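Local atomic coordinates of protein CT_858 (Chlamydia trachomatis, PDB entry 3DPM), a protein that probably acts as a serine-type endopeptidase of the S41 family, the chlamydial protease known as CPAF. Residues K25-Q30 with I525-V530; D71-V76 with A490-F495; H366-T371 with E432-I437. All blocks are in the same frame, centred on the assembly; numbering follows the deposited sequence.

Contact 1. Residues K25-Q30 with I525-V530; sequences KTWKEQ and IENIGV
Lys28 and Glu526 form a salt bridge between helix 25-31 and the loop that leads from strand 507-518 to strand 534-535. This helix-to-loop contact joins the N-terminal helices to the S41 peptidase region. Lys28 NZ gives a hydrogen bond of 3.1 Å to Glu526 OE2. The ammonium comes from the anti side of the carboxylate, 18° out of its plane. The lysine chain bends once, at chi2 (-66°), and then runs straight, which carries NZ off the helix and across the glutamate. NZ has further partners nearby: it donates to the backbone O of Asn70 and weakly to that of Leu69. The other carboxylate oxygen, Glu526 OE1, takes a weak bond from Gly493 N. Glu526 OE2 also lies close to Asp71 OD1, another acid.

Beside the salt bridge, Trp27 reaches the loop with its NE1 edge and the end of its six-membered ring. Its CG is anti to the backbone N (chi1 165°), and the ring extends out from the helix. The Asn527 amide runs alongside the indole, pointing the other way and nearly coplanar with it. Asn527 CB sits in the ring plane at the edge, 3.9 Å from Trp27 NE1. Trp27 CD1 touches Glu526 CG at 3.9 Å. Tyr31 stacks on the indole, and Phe524 also meets the ring. Within the loop, Gly529 N donates to Ile525 O, four residues back, as in an alpha-turn. Elsewhere on the helix, Thr26 and Gln30 pack on Pro204 and Leu206 of the second subunit. At the far end of the indole, the side chain of Ile528 crosses at about a right angle, and its CD1 comes to 3.4 Å from Trp27 CH2.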
loop_
_atom_site.group_PDB
_atom_site.type_symbol
_atom_site.label_atom_id
_atom_site.label_comp_id
_atom_site.label_asym_id
_atom_site.label_seq_id
_atom_site.Cartn_x
_atom_site.Cartn_y
_atom_site.Cartn_z
ATOM N N LYS A 25 -9.730 21.141 -8.126
ATOM C CA LYS A 25 -11.008 21.664 -7.622
ATOM C C LYS A 25 -11.360 23.027 -8.222
ATOM O O LYS A 25 -12.428 23.198 -8.806
ATOM C CB LYS A 25 -11.010 21.772 -6.086
ATOM C CG LYS A 25 -12.385 22.166 -5.527
ATOM C CD LYS A 25 -12.531 21.913 -4.029
ATOM C CE LYS A 25 -11.985 23.064 -3.186
ATOM N NZ LYS A 25 -12.852 24.280 -3.258
ATOM N N THR A 26 -10.460 23.993 -8.063
ATOM C CA THR A 26 -10.661 25.334 -8.601
ATOM C C THR A 26 -10.962 25.299 -10.097
ATOM O O THR A 26 -11.758 26.084 -10.600
ATOM C CB THR A 26 -9.417 26.193 -8.381
ATOM O OG1 THR A 26 -9.214 26.371 -6.974
ATOM C CG2 THR A 26 -9.575 27.547 -9.048
ATOM N N TRP A 27 -10.313 24.392 -10.812
ATOM C CA TRP A 27 -10.527 24.280 -12.245
ATOM C C TRP A 27 -11.908 23.709 -12.566
ATOM O O TRP A 27 -12.563 24.148 -13.514
ATOM C CB TRP A 27 -9.426 23.414 -12.882
ATOM C CG TRP A 27 -9.741 22.935 -14.284
ATOM C CD1 TRP A 27 -10.283 21.730 -14.638
ATOM C CD2 TRP A 27 -9.584 23.675 -15.503
ATOM N NE1 TRP A 27 -10.477 21.676 -15.996
ATOM C CE2 TRP A 27 -10.055 22.855 -16.553
ATOM C CE3 TRP A 27 -9.096 24.953 -15.810
ATOM C CZ2 TRP A 27 -10.050 23.271 -17.893
ATOM C CZ3 TRP A 27 -9.091 25.365 -17.137
ATOM C CH2 TRP A 27 -9.566 24.527 -18.163
ATOM N N LYS A 28 -12.352 22.740 -11.777
ATOM C CA LYS A 28 -13.649 22.130 -12.021
ATOM C C LYS A 28 -14.786 23.112 -11.724
ATOM O O LYS A 28 -15.849 23.060 -12.346
ATOM C CB LYS A 28 -13.800 20.853 -11.172
ATOM C CG LYS A 28 -12.730 19.792 -11.450
ATOM C CD LYS A 28 -12.844 19.215 -12.853
ATOM C CE LYS A 28 -11.739 18.213 -13.149
ATOM N NZ LYS A 28 -11.941 17.521 -14.454
ATOM N N GLU A 29 -14.553 24.017 -10.782
ATOM C CA GLU A 29 -15.568 25.000 -10.415
ATOM C C GLU A 29 -15.771 26.043 -11.515
ATOM O O GLU A 29 -16.897 26.448 -11.805
ATOM C CB GLU A 29 -15.176 25.709 -9.111
ATOM C CG GLU A 29 -14.856 24.759 -7.961
ATOM C CD GLU A 29 -14.317 25.469 -6.708
ATOM O OE1 GLU A 29 -13.577 26.479 -6.830
ATOM O OE2 GLU A 29 -14.618 24.997 -5.591
ATOM N N GLN A 30 -14.678 26.460 -12.141
ATOM C CA GLN A 30 -14.764 27.471 -13.179
ATOM C C GLN A 30 -14.962 26.965 -14.602
ATOM O O GLN A 30 -15.688 27.582 -15.372
ATOM C CB GLN A 30 -13.539 28.376 -13.093
ATOM C CG GLN A 30 -13.502 29.162 -11.797
ATOM C CD GLN A 30 -12.152 29.769 -11.520
ATOM O OE1 GLN A 30 -11.623 30.533 -12.327
ATOM N NE2 GLN A 30 -11.580 29.432 -10.367
ATOM N N ILE A 525 -4.265 20.770 -19.412
ATOM C CA ILE A 525 -4.514 19.554 -20.166
ATOM C C ILE A 525 -5.812 18.920 -19.650
ATOM O O ILE A 525 -6.563 18.301 -20.406
ATOM C CB ILE A 525 -3.301 18.586 -20.009
ATOM C CG1 ILE A 525 -2.120 19.130 -20.815
ATOM C CG2 ILE A 525 -3.654 17.180 -20.462
ATOM C CD1 ILE A 525 -0.758 18.587 -20.393
ATOM N N GLU A 526 -6.076 19.109 -18.359
ATOM C CA GLU A 526 -7.270 18.568 -17.698
ATOM C C GLU A 526 -8.558 18.969 -18.408
ATOM O O GLU A 526 -8.850 20.155 -18.530
ATOM C CB GLU A 526 -7.313 19.045 -16.240
ATOM C CG GLU A 526 -8.375 18.386 -15.358
ATOM C CD GLU A 526 -8.189 16.888 -15.236
ATOM O OE1 GLU A 526 -7.017 16.454 -15.148
ATOM O OE2 GLU A 526 -9.209 16.154 -15.218
ATOM N N ASN A 527 -9.315 17.971 -18.865
ATOM C CA ASN A 527 -10.581 18.171 -19.575
ATOM C C ASN A 527 -10.430 18.675 -21.008
ATOM O O ASN A 527 -11.289 18.440 -21.854
ATOM C CB ASN A 527 -11.480 19.148 -18.817
ATOM C CG ASN A 527 -12.150 18.517 -17.619
ATOM O OD1 ASN A 527 -12.875 17.528 -17.749
ATOM N ND2 ASN A 527 -11.924 19.090 -16.442
ATOM N N ILE A 528 -9.340 19.371 -21.282
ATOM C CA ILE A 528 -9.122 19.919 -22.610
ATOM C C ILE A 528 -8.299 18.974 -23.477
ATOM O O ILE A 528 -8.529 18.865 -24.681
ATOM C CB ILE A 528 -8.407 21.279 -22.505
ATOM C CG1 ILE A 528 -9.231 22.210 -21.621
ATOM C CG2 ILE A 528 -8.196 21.882 -23.891
ATOM C CD1 ILE A 528 -8.442 23.398 -21.130
ATOM N N GLY A 529 -7.341 18.296 -22.856
ATOM C CA GLY A 529 -6.497 17.375 -23.589
ATOM C C GLY A 529 -5.701 18.089 -24.663
ATOM O O GLY A 529 -5.474 19.299 -24.583
ATOM N N VAL A 530 -5.270 17.341 -25.671
ATOM C CA VAL A 530 -4.498 17.926 -26.750
ATOM C C VAL A 530 -5.185 17.764 -28.094
ATOM O O VAL A 530 -5.637 16.679 -28.462
ATOM C CB VAL A 530 -3.092 17.308 -26.846
ATOM C CG1 VAL A 530 -2.235 18.129 -27.808
ATOM C CG2 VAL A 530 -2.456 17.253 -25.460
#

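Contact 2. Residues D71-V76 with A490-F495; sequences DFHAGV and AGAGGF. With LAS (N-acetyl-S-({(2R,3S,4R)-3-hydroxy-2-[(1S)-1-hydroxy-2-methylpropyl]-4-methyl-5-oxopyrrolidin-2-yl}carbonyl)cysteine), chain C.
Phe72 and His73 meet Ala490, Ala492 and Gly494 in a loop-to-loop contact, buried near the centre of the chain and beside the bound LAS. The first loop is a type I beta turn, Asp71 to Ala74, just before strand 75-78. The second joins strand 482-486 to strand 496-499 in the peptidase region, which belongs to the ClpP/crotonase clan. The turn is reinforced as an Asx turn: His73 N donates to Asp71 OD1 at 2.8 Å. Asp71 OD2 is held by the hydroxyls of Tyr22 and Thr513, so both carboxylate oxygens have partners.

The contact between the loops is van der Waals and CH-pi in character. Ala492 CB lies over one face of the His73 imidazole, 4.0 Å from the ring centroid and 21° off the normal. The ring is placed there with CG anti to the carbonyl carbon (chi1 -80°). His73 CE1 is 3.3 Å from Ala492 O, and Ser467 also touches the His73 side chain. Phe72 points to the start of the second loop. Its CE1 is 3.8 Å from Ala490 CB, and Ala490 O lies at the ring edge, near the ring plane. Phe466 meets Phe72 edge-to-face, and Ala141 and Ala145 of helix 140-150 pack on the same side chain.

Asp470 braces the second loop: its two carboxylate oxygens accept from Gly491 N and Ala492 N. Positive phi at Gly491 lets the chain turn there. One residue of each loop, His73 and Phe495, lies close to LAS, and LAS is hydrogen-bonded to Gly344 O. His73 NE2 is 3.3 Å from LAS C3, while Phe495 CA approaches LAS O17 at 3.6 Å.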
loop_
_atom_site.group_PDB
_atom_site.type_symbol
_atom_site.label_atom_id
_atom_site.label_comp_id
_atom_site.label_asym_id
_atom_site.label_seq_id
_atom_site.Cartn_x
_atom_site.Cartn_y
_atom_site.Cartn_z
ATOM N N ASP A 71 -13.684 13.692 -14.201
ATOM C CA ASP A 71 -12.236 13.466 -14.151
ATOM C C ASP A 71 -12.008 11.966 -14.316
ATOM O O ASP A 71 -12.514 11.171 -13.517
ATOM C CB ASP A 71 -11.694 13.915 -12.784
ATOM C CG ASP A 71 -10.158 13.930 -12.713
ATOM O OD1 ASP A 71 -9.504 13.114 -13.400
ATOM O OD2 ASP A 71 -9.600 14.755 -11.947
ATOM N N PHE A 72 -11.254 11.580 -15.343
ATOM C CA PHE A 72 -10.977 10.166 -15.596
ATOM C C PHE A 72 -10.106 9.527 -14.518
ATOM O O PHE A 72 -10.081 8.304 -14.379
ATOM C CB PHE A 72 -10.318 9.978 -16.968
ATOM C CG PHE A 72 -11.204 10.353 -18.127
ATOM C CD1 PHE A 72 -10.956 11.514 -18.857
ATOM C CD2 PHE A 72 -12.286 9.546 -18.487
ATOM C CE1 PHE A 72 -11.766 11.868 -19.927
ATOM C CE2 PHE A 72 -13.106 9.887 -19.550
ATOM C CZ PHE A 72 -12.846 11.056 -20.278
ATOM N N HIS A 73 -9.393 10.357 -13.762
ATOM C CA HIS A 73 -8.536 9.874 -12.688
ATOM C C HIS A 73 -9.260 9.852 -11.348
ATOM O O HIS A 73 -8.760 9.263 -10.394
ATOM C CB HIS A 73 -7.280 10.742 -12.566
ATOM C CG HIS A 73 -6.225 10.423 -13.576
ATOM N ND1 HIS A 73 -5.335 11.367 -14.046
ATOM C CD2 HIS A 73 -5.913 9.263 -14.204
ATOM C CE1 HIS A 73 -4.523 10.803 -14.922
ATOM N NE2 HIS A 73 -4.852 9.527 -15.036
ATOM N N ALA A 74 -10.419 10.507 -11.269
ATOM C CA ALA A 74 -11.206 10.540 -10.036
ATOM C C ALA A 74 -12.288 9.467 -10.080
ATOM O O ALA A 74 -13.189 9.525 -10.916
ATOM C CB ALA A 74 -11.836 11.904 -9.855
ATOM N N GLY A 75 -12.202 8.493 -9.175
ATOM C CA GLY A 75 -13.180 7.413 -9.147
ATOM C C GLY A 75 -13.293 6.712 -7.802
ATOM O O GLY A 75 -12.569 7.029 -6.865
ATOM N N VAL A 76 -14.211 5.762 -7.699
ATOM C CA VAL A 76 -14.410 5.029 -6.461
ATOM C C VAL A 76 -14.695 3.590 -6.809
ATOM O O VAL A 76 -15.617 3.315 -7.576
ATOM C CB VAL A 76 -15.652 5.514 -5.670
ATOM C CG1 VAL A 76 -15.349 5.539 -4.176
ATOM C CG2 VAL A 76 -16.119 6.845 -6.187
ATOM N N ALA A 490 -8.179 12.456 -24.360
ATOM C CA ALA A 490 -9.072 12.515 -23.208
ATOM C C ALA A 490 -8.919 13.697 -22.246
ATOM O O ALA A 490 -9.919 14.225 -21.746
ATOM C CB ALA A 490 -8.979 11.210 -22.437
ATOM N N GLY A 491 -7.687 14.105 -21.970
ATOM C CA GLY A 491 -7.482 15.222 -21.066
ATOM C C GLY A 491 -7.428 14.857 -19.591
ATOM O O GLY A 491 -8.065 15.505 -18.754
ATOM N N ALA A 492 -6.671 13.813 -19.267
ATOM C CA ALA A 492 -6.516 13.382 -17.883
ATOM C C ALA A 492 -5.078 13.721 -17.523
ATOM O O ALA A 492 -4.219 12.847 -17.528
ATOM C CB ALA A 492 -6.752 11.893 -17.777
ATOM N N GLY A 493 -4.815 14.988 -17.206
ATOM C CA GLY A 493 -3.448 15.389 -16.913
ATOM C C GLY A 493 -3.065 15.842 -15.515
ATOM O O GLY A 493 -2.979 17.048 -15.241
ATOM N N GLY A 494 -2.810 14.872 -14.642
ATOM C CA GLY A 494 -2.418 15.152 -13.272
ATOM C C GLY A 494 -2.071 13.831 -12.618
ATOM O O GLY A 494 -2.596 12.795 -13.031
ATOM N N PHE A 495 -1.192 13.826 -11.622
ATOM C CA PHE A 495 -0.864 12.553 -10.997
ATOM C C PHE A 495 -1.948 12.160 -10.002
ATOM O O PHE A 495 -2.694 13.008 -9.518
ATOM C CB PHE A 495 0.540 12.579 -10.360
ATOM C CG PHE A 495 0.670 13.449 -9.140
ATOM C CD1 PHE A 495 0.077 13.085 -7.936
ATOM C CD2 PHE A 495 1.457 14.603 -9.179
ATOM C CE1 PHE A 495 0.270 13.852 -6.782
ATOM C CE2 PHE A 495 1.656 15.376 -8.034
ATOM C CZ PHE A 495 1.063 15.000 -6.833
HETATM C C18 LAS C . -0.857 8.182 -16.131
HETATM O O19 LAS C . -0.346 7.282 -16.822
HETATM C C9 LAS C . -0.687 8.137 -14.610
HETATM C C10 LAS C . -0.194 9.494 -14.073
HETATM C C11 LAS C . 1.210 9.978 -14.430
HETATM C C16 LAS C . 1.831 9.143 -15.545
HETATM C C12 LAS C . 1.055 11.433 -14.874
HETATM O O17 LAS C . -0.229 9.407 -12.653
HETATM N N8 LAS C . 0.121 6.934 -14.216
HETATM C C6 LAS C . -0.534 6.331 -13.216
HETATM O O7 LAS C . -0.127 5.349 -12.603
HETATM C C5 LAS C . -1.830 7.071 -12.844
HETATM C C20 LAS C . -2.939 6.047 -12.574
HETATM C C3 LAS C . -2.123 7.846 -14.128
HETATM O O2 LAS C . -2.702 6.879 -15.014
#

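Contact 3. Residues H366-T371 with E432-I437; sequences HRMILT and ELSTPI
Arg367 runs across the loop 432-437 from the end of strand 361-368. Its CB packs 3.6 Å from Leu433 CD1. Bends at chi2 and chi3 turn the chain so that its polar end meets the loop carbonyls. CD lies beside the Pro436 ring, 3.4 Å from Pro436 CD. NE donates to Ser434 O, which lies in the guanidinium plane; the modelled separation is very short, so its exact length is doubtful. NH2 gives a bond of 2.9 Å to Leu433 O, and the same nitrogen reaches Gln205 O of the second subunit. Leu433 CG covers one face of the guanidinium, 3.5 Å above its plane.

The backbones run roughly antiparallel. His366 and Ile437 form a single antiparallel bridge, a hydrogen-bonded pair. Ser434 takes over further along: its N donates to Met368 O, and its OG accepts from Met368 N at 2.9 Å while donating to Thr435 O. The serine side chain so stands in for a backbone carbonyl. The His366 side chain leaves its backbone away from the loop, and ND1 is bonded to Ser515 OG. Glu432 OE1 makes a salt bridge to Arg504 of the second subunit.

One buried cationic group thus binds two successive carbonyls of the loop and one of the neighbouring chain, so the loop's fold and the dimer interface share the same arginine.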
loop_
_atom_site.group_PDB
_atom_site.type_symbol
_atom_site.label_atom_id
_atom_site.label_comp_id
_atom_site.label_asym_id
_atom_site.label_seq_id
_atom_site.Cartn_x
_atom_site.Cartn_y
_atom_site.Cartn_z
ATOM N N HIS A 366 3.554 20.882 -13.369
ATOM C CA HIS A 366 2.391 20.582 -12.554
ATOM C C HIS A 366 2.169 21.528 -11.371
ATOM O O HIS A 366 3.109 21.814 -10.633
ATOM C CB HIS A 366 2.522 19.156 -12.016
ATOM C CG HIS A 366 2.391 18.092 -13.060
ATOM N ND1 HIS A 366 1.319 17.226 -13.107
ATOM C CD2 HIS A 366 3.203 17.744 -14.087
ATOM C CE1 HIS A 366 1.475 16.391 -14.118
ATOM N NE2 HIS A 366 2.609 16.684 -14.730
ATOM N N ARG A 367 0.930 22.005 -11.204
ATOM C CA ARG A 367 0.554 22.858 -10.066
ATOM C C ARG A 367 0.097 21.799 -9.055
ATOM O O ARG A 367 -0.874 21.079 -9.297
ATOM C CB ARG A 367 -0.645 23.767 -10.385
ATOM C CG ARG A 367 -0.537 24.697 -11.607
ATOM C CD ARG A 367 0.165 26.017 -11.315
ATOM N NE ARG A 367 -0.403 26.762 -10.187
ATOM C CZ ARG A 367 -1.483 27.542 -10.238
ATOM N NH1 ARG A 367 -2.154 27.700 -11.371
ATOM N NH2 ARG A 367 -1.880 28.193 -9.147
ATOM N N MET A 368 0.783 21.696 -7.930
ATOM C CA MET A 368 0.448 20.674 -6.947
ATOM C C MET A 368 -0.193 21.178 -5.670
ATOM O O MET A 368 -0.033 22.348 -5.300
ATOM C CB MET A 368 1.716 19.916 -6.558
ATOM C CG MET A 368 2.408 19.215 -7.710
ATOM S SD MET A 368 4.145 18.936 -7.356
ATOM C CE MET A 368 4.060 17.604 -6.124
ATOM N N ILE A 369 -0.940 20.289 -5.015
ATOM C CA ILE A 369 -1.532 20.596 -3.720
ATOM C C ILE A 369 -0.557 19.917 -2.765
ATOM O O ILE A 369 -0.274 18.728 -2.910
ATOM C CB ILE A 369 -2.927 19.974 -3.531
ATOM C CG1 ILE A 369 -3.988 20.797 -4.259
ATOM C CG2 ILE A 369 -3.293 20.004 -2.048
ATOM C CD1 ILE A 369 -3.511 21.436 -5.558
ATOM N N LEU A 370 -0.041 20.657 -1.793
ATOM C CA LEU A 370 0.931 20.076 -0.880
ATOM C C LEU A 370 0.495 19.870 0.567
ATOM O O LEU A 370 -0.230 20.686 1.129
ATOM C CB LEU A 370 2.210 20.929 -0.902
ATOM C CG LEU A 370 2.831 21.220 -2.282
ATOM C CD1 LEU A 370 3.977 22.192 -2.124
ATOM C CD2 LEU A 370 3.322 19.943 -2.929
ATOM N N THR A 371 0.947 18.755 1.151
ATOM C CA THR A 371 0.713 18.390 2.556
ATOM C C THR A 371 2.114 17.932 2.976
ATOM O O THR A 371 2.975 17.751 2.117
ATOM C CB THR A 371 -0.298 17.208 2.713
ATOM O OG1 THR A 371 0.243 16.017 2.119
ATOM C CG2 THR A 371 -1.629 17.538 2.036
ATOM N N GLU A 432 -1.786 25.406 -1.770
ATOM C CA GLU A 432 -3.142 25.099 -2.198
ATOM C C GLU A 432 -3.095 24.702 -3.669
ATOM O O GLU A 432 -3.750 23.753 -4.089
ATOM C CB GLU A 432 -4.054 26.307 -1.976
ATOM C CG GLU A 432 -4.306 26.611 -0.500
ATOM C CD GLU A 432 -4.965 25.446 0.237
ATOM O OE1 GLU A 432 -5.068 25.494 1.485
ATOM O OE2 GLU A 432 -5.386 24.479 -0.434
ATOM N N LEU A 433 -2.310 25.435 -4.445
ATOM C CA LEU A 433 -2.123 25.147 -5.863
ATOM C C LEU A 433 -0.810 25.829 -6.236
ATOM O O LEU A 433 -0.782 26.927 -6.785
ATOM C CB LEU A 433 -3.290 25.688 -6.685
ATOM C CG LEU A 433 -3.465 25.172 -8.120
ATOM C CD1 LEU A 433 -3.459 23.660 -8.151
ATOM C CD2 LEU A 433 -4.783 25.689 -8.668
ATOM N N SER A 434 0.283 25.157 -5.902
ATOM C CA SER A 434 1.621 25.673 -6.137
ATOM C C SER A 434 1.897 26.172 -7.550
ATOM O O SER A 434 1.207 25.825 -8.503
ATOM C CB SER A 434 2.643 24.592 -5.812
ATOM O OG SER A 434 2.636 23.611 -6.839
ATOM N N THR A 435 2.935 26.990 -7.664
ATOM C CA THR A 435 3.381 27.502 -8.947
ATOM C C THR A 435 3.756 26.241 -9.721
ATOM O O THR A 435 4.019 25.206 -9.119
ATOM C CB THR A 435 4.634 28.377 -8.767
ATOM O OG1 THR A 435 5.120 28.790 -10.046
ATOM C CG2 THR A 435 5.728 27.602 -8.063
ATOM N N PRO A 436 3.772 26.294 -11.058
ATOM C CA PRO A 436 4.137 25.064 -11.767
ATOM C C PRO A 436 5.527 24.494 -11.451
ATOM O O PRO A 436 6.510 25.227 -11.318
ATOM C CB PRO A 436 3.954 25.438 -13.242
ATOM C CG PRO A 436 3.882 26.933 -13.252
ATOM C CD PRO A 436 3.202 27.287 -11.980
ATOM N N ILE A 437 5.581 23.169 -11.332
ATOM C CA ILE A 437 6.806 22.441 -11.017
ATOM C C ILE A 437 6.881 21.181 -11.877
ATOM O O ILE A 437 5.931 20.409 -11.932
ATOM C CB ILE A 437 6.825 22.022 -9.522
ATOM C CG1 ILE A 437 6.858 23.273 -8.635
ATOM C CG2 ILE A 437 8.024 21.128 -9.237
ATOM C CD1 ILE A 437 6.707 22.983 -7.153
#

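How the contacts relate
From the N terminus, helix 25-31 comes first and segment 71-76 soon after. The partners of both lie more than 400 residues later. Between them the chain reaches 366-371 and returns at 432-437, which closes contact 3 as the innermost and shortest loop. Contact 2 closes next at 490-495, and contact 1 last at 525-530. The three are nested, and none cross. Contacts 1 and 2 adjoin through a probable hydrogen bond from Asn527 N to Gly491 O. Contact 2 meets contact 3 where Phe495 packs on Met368. Contacts 1 and 2 tie the N-terminal part to the peptidase region around LAS; contact 3 joins two parts of that region. Contacts 1 and 3 both reach the second subunit.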